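Local coordinates for protein predicted transcriptional regulator (Oenococcus oeni, PDB 3BY6) that probably binds DNA and regulates transcription as a GntR-type regulator with a winged helix-turn-helix domain, at residues K54-L59 with K63-I68; K21-V24 with V28-A31; Q8-P11 with V17-I20; E40-E45 with N50-A55. All blocks are in the same frame, centred on the assembly; numbering follows the deposited sequence.

Interaction 1: K54-L59 with K63-I68; sequences KAYKEL and KVIRTI
L59 and I65 carry most of this contact, with V64 between them in sequence taking a smaller share. The L59 side chain turns toward 63-68 and divides its surface between two neighbours: CB lies 3.8 Å from I65 CD1, while its CD1 methyl rests 3.9 Å from V64 CB. I65 holds CG1 between the backbone N and the carbonyl carbon (chi1 79°), and from there CD1 reaches back to the helix. That methyl meets the L59 CB and the backbone oxygen of Y56. I65 CD1 also comes obliquely to the Y56 ring, 4.1 Å from Y56 CD1, and the I65 and Y56 side chains cross at about a right angle. The polar part of the contact gathers on one atom. L59 O accepts V64 N at 2.9 Å, nearly along its C=O axis, and I65 N more weakly at 3.5 Å. K63, with its positive phi, is the C' residue of a Schellman motif that ends the helix and sends the chain into the strand. L59 also packs on V17 and K21 of helix 12-25, while I65 meets L35, T73 and I75 on the sheet side; the contact lies between helix 12-25 and the small antiparallel sheet.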
loop_
_atom_site.group_PDB
_atom_site.type_symbol
_atom_site.label_atom_id
_atom_site.label_comp_id
_atom_site.label_asym_id
_atom_site.label_seq_id
_atom_site.Cartn_x
_atom_site.Cartn_y
_atom_site.Cartn_z
ATOM N N LYS D 54 6.680 20.494 9.674
ATOM C CA LYS D 54 6.313 20.305 8.261
ATOM C C LYS D 54 4.964 19.584 8.150
ATOM O O LYS D 54 4.180 19.880 7.269
ATOM C CB LYS D 54 7.384 19.546 7.446
ATOM C CG LYS D 54 8.811 20.061 7.580
ATOM C CD LYS D 54 9.741 19.736 6.368
ATOM C CE LYS D 54 9.693 18.276 5.893
ATOM N NZ LYS D 54 10.178 18.171 4.448
ATOM N N ALA D 55 4.701 18.642 9.047
ATOM C CA ALA D 55 3.443 17.918 9.031
ATOM C C ALA D 55 2.270 18.856 9.305
ATOM O O ALA D 55 1.255 18.815 8.618
ATOM C CB ALA D 55 3.480 16.805 10.054
ATOM N N TYR D 56 2.418 19.699 10.331
ATOM C CA TYR D 56 1.388 20.662 10.711
ATOM C C TYR D 56 1.079 21.623 9.574
ATOM O O TYR D 56 -0.074 21.869 9.248
ATOM C CB TYR D 56 1.836 21.417 11.971
ATOM C CG TYR D 56 1.510 20.725 13.295
ATOM C CD1 TYR D 56 1.100 19.380 13.353
ATOM C CD2 TYR D 56 1.639 21.426 14.512
ATOM C CE1 TYR D 56 0.823 18.763 14.592
ATOM C CE2 TYR D 56 1.333 20.831 15.725
ATOM C CZ TYR D 56 0.930 19.502 15.767
ATOM O OH TYR D 56 0.624 18.934 16.994
ATOM N N LYS D 57 2.137 22.128 8.961
ATOM C CA LYS D 57 2.042 23.029 7.829
ATOM C C LYS D 57 1.246 22.427 6.640
ATOM O O LYS D 57 0.449 23.123 6.004
ATOM C CB LYS D 57 3.461 23.419 7.432
ATOM C CG LYS D 57 3.586 24.337 6.235
ATOM C CD LYS D 57 5.065 24.573 5.902
ATOM C CE LYS D 57 5.240 25.463 4.673
ATOM N NZ LYS D 57 4.634 24.830 3.469
ATOM N N GLU D 58 1.452 21.135 6.374
ATOM C CA GLU D 58 0.745 20.398 5.305
ATOM C C GLU D 58 -0.702 20.036 5.687
ATOM O O GLU D 58 -1.623 20.102 4.861
ATOM C CB GLU D 58 1.535 19.120 4.949
ATOM C CG GLU D 58 0.890 18.179 3.897
ATOM C CD GLU D 58 0.717 18.810 2.517
ATOM O OE1 GLU D 58 1.523 19.697 2.175
ATOM O OE2 GLU D 58 -0.232 18.441 1.774
ATOM N N LEU D 59 -0.905 19.572 6.910
ATOM C CA LEU D 59 -2.260 19.351 7.405
ATOM C C LEU D 59 -3.068 20.658 7.236
ATOM O O LEU D 59 -4.242 20.617 6.931
ATOM C CB LEU D 59 -2.258 18.955 8.898
ATOM C CG LEU D 59 -2.452 17.511 9.419
ATOM C CD1 LEU D 59 -3.016 16.522 8.414
ATOM C CD2 LEU D 59 -1.200 17.005 10.032
ATOM N N LYS D 63 -6.454 21.855 4.751
ATOM C CA LYS D 63 -7.549 22.295 5.622
ATOM C C LYS D 63 -8.008 21.243 6.654
ATOM O O LYS D 63 -9.192 21.172 6.994
ATOM C CB LYS D 63 -8.751 22.752 4.754
ATOM C CG LYS D 63 -8.443 23.782 3.667
ATOM C CD LYS D 63 -7.622 24.941 4.226
ATOM C CE LYS D 63 -7.778 26.256 3.427
ATOM N NZ LYS D 63 -7.973 26.091 1.955
ATOM N N VAL D 64 -7.081 20.417 7.139
ATOM C CA VAL D 64 -7.396 19.403 8.158
ATOM C C VAL D 64 -7.250 20.008 9.559
ATOM O O VAL D 64 -7.938 19.601 10.480
ATOM C CB VAL D 64 -6.532 18.128 7.989
ATOM C CG1 VAL D 64 -6.872 17.117 9.047
ATOM C CG2 VAL D 64 -6.741 17.498 6.597
ATOM N N ILE D 65 -6.350 20.977 9.700
ATOM C CA ILE D 65 -6.148 21.688 10.952
ATOM C C ILE D 65 -5.920 23.164 10.635
ATOM O O ILE D 65 -5.530 23.497 9.528
ATOM C CB ILE D 65 -4.937 21.143 11.818
ATOM C CG1 ILE D 65 -3.594 21.656 11.277
ATOM C CG2 ILE D 65 -4.986 19.618 11.951
ATOM C CD1 ILE D 65 -2.366 21.098 11.987
ATOM N N ARG D 66 -6.116 24.002 11.654
ATOM C CA ARG D 66 -6.128 25.472 11.582
ATOM C C ARG D 66 -5.266 25.982 12.753
ATOM O O ARG D 66 -5.450 25.555 13.886
ATOM C CB ARG D 66 -7.586 25.974 11.725
ATOM C CG ARG D 66 -7.937 27.237 10.915
ATOM C CD ARG D 66 -9.408 27.814 11.210
ATOM N NE ARG D 66 -10.505 26.807 11.133
ATOM C CZ ARG D 66 -11.318 26.585 10.082
ATOM N NH1 ARG D 66 -11.201 27.294 8.967
ATOM N NH2 ARG D 66 -12.273 25.646 10.155
ATOM N N THR D 67 -4.301 26.851 12.470
ATOM C CA THR D 67 -3.479 27.481 13.514
ATOM C C THR D 67 -3.924 28.918 13.756
ATOM O O THR D 67 -3.572 29.813 12.977
ATOM C CB THR D 67 -1.974 27.461 13.164
ATOM O OG1 THR D 67 -1.264 26.689 14.149
ATOM C CG2 THR D 67 -1.387 28.873 13.165
ATOM N N ILE D 68 -4.678 29.138 14.839
ATOM C CA ILE D 68 -5.273 30.447 15.117
ATOM C C ILE D 68 -4.407 31.244 16.136
ATOM O O ILE D 68 -4.364 30.886 17.327
ATOM C CB ILE D 68 -6.787 30.297 15.518
ATOM C CG1 ILE D 68 -7.641 31.410 14.850
ATOM C CG2 ILE D 68 -6.982 30.217 17.029
ATOM C CD1 ILE D 68 -7.722 31.346 13.265
#

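Interaction 2: K21-V24 with V28-A31; sequences KNEV and VLSA
V28 CG1 stands over one face of the E23 carboxylate, 4.0 Å from E23 CD, while L29 comes alongside one of its oxygens. There E23 OE1 is only 3.1 Å from L29 CD1, an apolar neighbour rather than a bonding partner. Closer to the backbone, E23 CB touches both V28 and L29, and E23 CG lies on V28, 3.9 Å from V28 CG1. The extended chain beyond CG (chi2 -179°) carries the carboxylate out to L29 CD1; OE2 has a long, weak ion pair with R19. On the backbone, E23 O takes two N-H groups. L29 N approaches E23 O at 3.1 Å from above the carbonyl plane, and V28 N is closer to E23 O, at 2.7 Å, but its bond is weak because the angle is poor. One residue further on, V24 CA points its hydrogen at L29 O, and a water bridges the two carbonyls by donating to V24 O at 2.7 Å and to L29 O at 2.8 Å. V24 and L29 both pack on I75 of strand 72-75. The contact is the helix-to-loop turn that leaves the first helix of a GntR-type winged helix-turn-helix domain and leads toward strand 34-35.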
loop_
_atom_site.group_PDB
_atom_site.type_symbol
_atom_site.label_atom_id
_atom_site.label_comp_id
_atom_site.label_asym_id
_atom_site.label_seq_id
_atom_site.Cartn_x
_atom_site.Cartn_y
_atom_site.Cartn_z
ATOM N N LYS D 21 -4.824 12.731 9.855
ATOM C CA LYS D 21 -6.058 12.737 9.063
ATOM C C LYS D 21 -6.908 11.509 9.302
ATOM O O LYS D 21 -8.134 11.541 9.173
ATOM C CB LYS D 21 -5.750 12.803 7.581
ATOM C CG LYS D 21 -5.186 14.124 7.142
ATOM C CD LYS D 21 -4.583 14.059 5.744
ATOM C CE LYS D 21 -5.554 13.565 4.697
ATOM N NZ LYS D 21 -4.795 13.190 3.464
ATOM N N ASN D 22 -6.271 10.385 9.568
ATOM C CA ASN D 22 -7.037 9.177 9.823
ATOM C C ASN D 22 -7.739 9.243 11.188
ATOM O O ASN D 22 -8.866 8.758 11.342
ATOM C CB ASN D 22 -6.173 7.937 9.699
ATOM C CG ASN D 22 -7.009 6.667 9.512
ATOM O OD1 ASN D 22 -6.984 5.757 10.355
ATOM N ND2 ASN D 22 -7.765 6.610 8.408
ATOM N N GLU D 23 -7.062 9.838 12.171
ATOM C CA GLU D 23 -7.650 10.038 13.493
ATOM C C GLU D 23 -8.864 10.950 13.401
ATOM O O GLU D 23 -9.873 10.715 14.065
ATOM C CB GLU D 23 -6.627 10.625 14.464
ATOM C CG GLU D 23 -5.588 9.591 14.855
ATOM C CD GLU D 23 -4.552 10.100 15.829
ATOM O OE1 GLU D 23 -4.436 11.328 16.027
ATOM O OE2 GLU D 23 -3.835 9.249 16.383
ATOM N N VAL D 24 -8.738 11.985 12.574
ATOM C CA VAL D 24 -9.846 12.863 12.284
ATOM C C VAL D 24 -10.914 12.031 11.578
ATOM O O VAL D 24 -12.031 11.888 12.082
ATOM C CB VAL D 24 -9.444 14.055 11.421
ATOM C CG1 VAL D 24 -10.675 14.882 11.071
ATOM C CG2 VAL D 24 -8.409 14.921 12.131
ATOM N N VAL D 28 -11.159 9.893 16.269
ATOM C CA VAL D 28 -10.210 9.858 17.382
ATOM C C VAL D 28 -9.887 11.300 17.797
ATOM O O VAL D 28 -9.724 11.613 18.979
ATOM C CB VAL D 28 -8.959 9.055 16.981
ATOM C CG1 VAL D 28 -7.804 9.221 17.985
ATOM C CG2 VAL D 28 -9.342 7.616 16.842
ATOM N N LEU D 29 -9.765 12.160 16.799
ATOM C CA LEU D 29 -9.677 13.598 16.989
ATOM C C LEU D 29 -10.960 14.127 16.398
ATOM O O LEU D 29 -11.352 13.700 15.313
ATOM C CB LEU D 29 -8.460 14.173 16.273
ATOM C CG LEU D 29 -7.112 13.634 16.775
ATOM C CD1 LEU D 29 -5.967 13.971 15.817
ATOM C CD2 LEU D 29 -6.823 14.157 18.167
ATOM N N SER D 30 -11.637 15.009 17.141
ATOM C CA SER D 30 -12.936 15.572 16.749
ATOM C C SER D 30 -12.796 17.004 16.272
ATOM O O SER D 30 -11.811 17.677 16.560
ATOM C CB SER D 30 -13.947 15.497 17.919
ATOM O OG SER D 30 -14.370 14.149 18.131
ATOM N N ALA D 31 -13.819 17.466 15.556
ATOM C CA ALA D 31 -13.883 18.851 15.080
ATOM C C ALA D 31 -13.491 19.807 16.191
ATOM O O ALA D 31 -13.971 19.681 17.328
ATOM C CB ALA D 31 -15.305 19.191 14.538
HETATM O O HOH W 1 -13.554 13.654 13.518
#

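Interaction 3: Q8-P11 with V17-I20; sequences QKRP and VDRI
R10 reaches from the segment before helix 12-25 to D18, a residue nearly two turns into that helix, and the whole contact depends on this pair. From CB the arginine leaves with CG anti to the backbone N (chi1 -172°) and stays extended through CG and CD to NE. This straight arm and the D18 side chain together bridge the 10.4 Å between R10 CA and D18 CA. R10 CD is the first atom to come near, 3.7 Å from D18 OD2. R10 NE then gives the shortest approach, 2.9 Å to D18 OD2, although its N-H is poorly aimed and the bond counts as weak. R10 CZ sits 3.7 Å from D18 OD2, and at the tip R10 NH2 donates to D18 OD1 over 3.1 Å. That second bond uses the syn lone pair of OD1, the side facing the other carboxylate oxygen, but the oxygen lies 28° out of the guanidinium plane. The two side chains come from opposite directions, and their flat groups are nearly parallel, 16° apart, but offset rather than in one plane. Where the segment joins the helix, R10 O accepts a hydrogen bond from Q15 NE2; Q8 and K9 pack on K9 and Q8 of the second subunit. Two N-H donors facing two carboxylate oxygens make a bidentate salt bridge, which should limit rotation of both groups. Since it lies at the surface, solvent would be expected to screen its charges, and its directional bonds are imperfect, so its strength is probably modest.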
loop_
_atom_site.group_PDB
_atom_site.type_symbol
_atom_site.label_atom_id
_atom_site.label_comp_id
_atom_site.label_asym_id
_atom_site.label_seq_id
_atom_site.Cartn_x
_atom_site.Cartn_y
_atom_site.Cartn_z
ATOM N N GLN D 8 10.693 5.107 -2.686
ATOM C CA GLN D 8 11.480 5.506 -1.508
ATOM C C GLN D 8 10.644 5.407 -0.227
ATOM O O GLN D 8 9.465 5.054 -0.264
ATOM C CB GLN D 8 11.996 6.935 -1.689
ATOM C CG GLN D 8 12.706 7.198 -3.028
ATOM C CD GLN D 8 13.888 6.268 -3.229
ATOM O OE1 GLN D 8 14.580 5.929 -2.264
ATOM N NE2 GLN D 8 14.115 5.831 -4.484
ATOM N N LYS D 9 11.269 5.694 0.912
ATOM C CA LYS D 9 10.552 5.821 2.173
ATOM C C LYS D 9 9.517 6.905 1.989
ATOM O O LYS D 9 9.810 7.928 1.332
ATOM C CB LYS D 9 11.522 6.264 3.259
ATOM C CG LYS D 9 10.933 6.454 4.633
ATOM C CD LYS D 9 12.044 6.969 5.538
ATOM C CE LYS D 9 11.594 7.126 6.974
ATOM N NZ LYS D 9 12.756 7.493 7.826
ATOM N N ARG D 10 8.306 6.711 2.525
ATOM C CA ARG D 10 7.398 7.876 2.636
ATOM C C ARG D 10 7.994 8.803 3.713
ATOM O O ARG D 10 8.192 8.354 4.855
ATOM C CB ARG D 10 5.976 7.479 3.022
ATOM C CG ARG D 10 5.004 8.658 2.940
ATOM C CD ARG D 10 3.603 8.150 2.846
ATOM N NE ARG D 10 2.655 9.251 2.931
ATOM C CZ ARG D 10 2.224 9.973 1.898
ATOM N NH1 ARG D 10 2.631 9.717 0.666
ATOM N NH2 ARG D 10 1.351 10.958 2.094
ATOM N N PRO D 11 8.320 10.065 3.349
ATOM C CA PRO D 11 8.840 11.030 4.313
ATOM C C PRO D 11 8.060 11.015 5.630
ATOM O O PRO D 11 6.835 10.862 5.625
ATOM C CB PRO D 11 8.652 12.358 3.596
ATOM C CG PRO D 11 8.795 12.021 2.178
ATOM C CD PRO D 11 8.205 10.665 2.008
ATOM N N VAL D 17 1.218 13.393 8.791
ATOM C CA VAL D 17 0.048 13.966 8.113
ATOM C C VAL D 17 -1.003 12.865 7.945
ATOM O O VAL D 17 -2.186 13.078 8.288
ATOM C CB VAL D 17 0.416 14.635 6.718
ATOM C CG1 VAL D 17 -0.846 14.992 5.853
ATOM C CG2 VAL D 17 1.310 15.891 6.909
ATOM N N ASP D 18 -0.584 11.689 7.463
ATOM C CA ASP D 18 -1.528 10.585 7.219
ATOM C C ASP D 18 -2.141 10.151 8.520
ATOM O O ASP D 18 -3.336 9.797 8.597
ATOM C CB ASP D 18 -0.855 9.324 6.656
ATOM C CG ASP D 18 -0.253 9.487 5.243
ATOM O OD1 ASP D 18 -0.555 10.439 4.502
ATOM O OD2 ASP D 18 0.563 8.604 4.894
ATOM N N ARG D 19 -1.306 10.090 9.559
ATOM C CA ARG D 19 -1.775 9.534 10.837
ATOM C C ARG D 19 -2.860 10.436 11.397
ATOM O O ARG D 19 -3.916 9.966 11.848
ATOM C CB ARG D 19 -0.639 9.397 11.861
ATOM C CG ARG D 19 -1.095 8.924 13.227
ATOM C CD ARG D 19 0.083 8.980 14.228
ATOM N NE ARG D 19 -0.118 8.195 15.455
ATOM C CZ ARG D 19 -0.121 6.859 15.525
ATOM N NH1 ARG D 19 0.014 6.108 14.430
ATOM N NH2 ARG D 19 -0.289 6.256 16.701
ATOM N N ILE D 20 -2.593 11.728 11.379
ATOM C CA ILE D 20 -3.554 12.680 11.955
ATOM C C ILE D 20 -4.885 12.757 11.188
ATOM O O ILE D 20 -5.965 12.807 11.811
ATOM C CB ILE D 20 -2.909 14.077 12.167
ATOM C CG1 ILE D 20 -1.974 14.009 13.408
ATOM C CG2 ILE D 20 -3.976 15.141 12.339
ATOM C CD1 ILE D 20 -0.908 15.094 13.494
#

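Interaction 4: E40-E45 with N50-A55; sequences ETALQE and NTVAKA
V52 points from helix 49-61 into helix 38-45 and spreads its two methyl groups over neighbouring residues there. V52 CG1, anti to the backbone N (chi1 168°), rests on T41, lying 3.8 Å from both T41 CB and T41 CG2. V52 CG2, anti to the carbonyl carbon instead, turns mainly to A42, 3.8 Å from A42 N and 4.0 Å from A42 CB, and also brushes T41 CG2. The fork of the valine thus straddles the step between two successive residues, and the T41 and V52 side chains cross at a slant. T41 shows V52 its methyl and not its hydroxyl: CG2 is anti to the backbone N, whereas OG1, beside that N, is hydrogen-bonded to Y56 OH. A42 has only a methyl to offer, and the helices come close at this point, with A42 CA and V52 CA 6.1 Å apart. All three residues are buried, and the contact between the two segments is purely apolar. V52 also packs on L16 of helix 12-25 and on I47, in the turn joining the two helices. Two helices joined by a tight turn and packed through small residues form the helix-turn-helix unit of GntR-type domains, in which the second helix, here 49-61, is probably the one that reads DNA.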
loop_
_atom_site.group_PDB
_atom_site.type_symbol
_atom_site.label_atom_id
_atom_site.label_comp_id
_atom_site.label_asym_id
_atom_site.label_seq_id
_atom_site.Cartn_x
_atom_site.Cartn_y
_atom_site.Cartn_z
ATOM N N GLU D 40 5.176 18.964 21.790
ATOM C CA GLU D 40 4.448 17.843 22.384
ATOM C C GLU D 40 4.134 16.713 21.426
ATOM O O GLU D 40 4.055 15.552 21.838
ATOM C CB GLU D 40 3.148 18.312 22.961
ATOM C CG GLU D 40 3.380 19.212 24.108
ATOM C CD GLU D 40 2.149 19.974 24.479
ATOM O OE1 GLU D 40 1.576 20.679 23.598
ATOM O OE2 GLU D 40 1.771 19.858 25.663
ATOM N N THR D 41 3.877 17.043 20.166
ATOM C CA THR D 41 3.699 15.994 19.168
ATOM C C THR D 41 5.050 15.290 18.870
ATOM O O THR D 41 5.101 14.080 18.783
ATOM C CB THR D 41 2.963 16.533 17.920
ATOM O OG1 THR D 41 1.640 16.926 18.323
ATOM C CG2 THR D 41 2.879 15.462 16.797
ATOM N N ALA D 42 6.124 16.064 18.733
ATOM C CA ALA D 42 7.454 15.531 18.583
ATOM C C ALA D 42 7.833 14.529 19.718
ATOM O O ALA D 42 8.452 13.493 19.453
ATOM C CB ALA D 42 8.459 16.672 18.468
ATOM N N LEU D 43 7.407 14.805 20.947
ATOM C CA LEU D 43 7.597 13.896 22.075
ATOM C C LEU D 43 6.631 12.705 22.099
ATOM O O LEU D 43 6.998 11.622 22.530
ATOM C CB LEU D 43 7.456 14.670 23.395
ATOM C CG LEU D 43 7.595 13.912 24.715
ATOM C CD1 LEU D 43 8.969 13.263 24.821
ATOM C CD2 LEU D 43 7.343 14.866 25.868
ATOM N N GLN D 44 5.401 12.898 21.682
ATOM C CA GLN D 44 4.456 11.785 21.511
ATOM C C GLN D 44 4.928 10.812 20.427
ATOM O O GLN D 44 4.947 9.616 20.657
ATOM C CB GLN D 44 3.071 12.333 21.172
ATOM C CG GLN D 44 1.987 11.327 20.820
ATOM C CD GLN D 44 1.692 10.341 21.911
ATOM O OE1 GLN D 44 1.399 10.717 23.041
ATOM N NE2 GLN D 44 1.773 9.036 21.577
ATOM N N GLU D 45 5.338 11.315 19.266
ATOM C CA GLU D 45 5.654 10.444 18.114
ATOM C C GLU D 45 7.154 10.165 17.940
ATOM O O GLU D 45 7.552 9.440 17.020
ATOM C CB GLU D 45 5.078 11.024 16.812
ATOM C CG GLU D 45 3.590 11.370 16.869
ATOM C CD GLU D 45 2.702 10.167 17.160
ATOM O OE1 GLU D 45 3.186 9.068 17.490
ATOM O OE2 GLU D 45 1.486 10.310 17.058
ATOM N N ASN D 50 11.099 19.770 13.814
ATOM C CA ASN D 50 11.006 20.341 12.452
ATOM C C ASN D 50 10.120 19.528 11.527
ATOM O O ASN D 50 9.405 20.062 10.687
ATOM C CB ASN D 50 12.403 20.417 11.794
ATOM C CG ASN D 50 13.180 21.696 12.164
ATOM O OD1 ASN D 50 12.778 22.469 13.062
ATOM N ND2 ASN D 50 14.293 21.934 11.450
ATOM N N THR D 51 10.226 18.221 11.657
ATOM C CA THR D 51 9.452 17.277 10.870
ATOM C C THR D 51 7.981 17.437 11.231
ATOM O O THR D 51 7.140 17.530 10.357
ATOM C CB THR D 51 9.986 15.839 11.138
ATOM O OG1 THR D 51 11.350 15.783 10.719
ATOM C CG2 THR D 51 9.178 14.739 10.414
ATOM N N VAL D 52 7.688 17.504 12.525
ATOM C CA VAL D 52 6.325 17.729 12.989
ATOM C C VAL D 52 5.797 19.095 12.495
ATOM O O VAL D 52 4.638 19.211 12.084
ATOM C CB VAL D 52 6.237 17.650 14.524
ATOM C CG1 VAL D 52 4.856 18.183 15.029
ATOM C CG2 VAL D 52 6.506 16.202 15.004
ATOM N N ALA D 53 6.660 20.112 12.506
ATOM C CA ALA D 53 6.314 21.406 11.943
ATOM C C ALA D 53 5.959 21.308 10.456
ATOM O O ALA D 53 5.029 21.962 10.022
ATOM C CB ALA D 53 7.425 22.390 12.164
ATOM N N LYS D 54 6.680 20.494 9.674
ATOM C CA LYS D 54 6.313 20.305 8.261
ATOM C C LYS D 54 4.964 19.584 8.150
ATOM O O LYS D 54 4.180 19.880 7.269
ATOM C CB LYS D 54 7.384 19.546 7.446
ATOM C CG LYS D 54 8.811 20.061 7.580
ATOM C CD LYS D 54 9.741 19.736 6.368
ATOM C CE LYS D 54 9.693 18.276 5.893
ATOM N NZ LYS D 54 10.178 18.171 4.448
ATOM N N ALA D 55 4.701 18.642 9.047
ATOM C CA ALA D 55 3.443 17.918 9.031
ATOM C C ALA D 55 2.270 18.856 9.305
ATOM O O ALA D 55 1.255 18.815 8.618
ATOM C CB ALA D 55 3.480 16.805 10.054
#

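Each contact uses helix 12-25 or helix 49-61. Interactions 1 and 4 share K54 and A55 on helix 49-61, the probable DNA-reading helix, and are tied by a probable hydrogen bond of 2.6 Å between Y56 OH and T41 OG1. Interactions 2 and 3 both use helix 12-25 and touch where L29 CD1 lies 4.2 Å from I20 O. Each also touches interaction 1: K21 CG lies 3.5 Å from L59 CD1, and V17 CG2 3.4 Å from A55 O. R19 NE and E45 OE2, 3.1 Å apart, form a salt bridge between the segments of interactions 3 and 4, both of which also touch the second subunit. Interactions 2 and 4 do not touch, their centres about 17 Å apart.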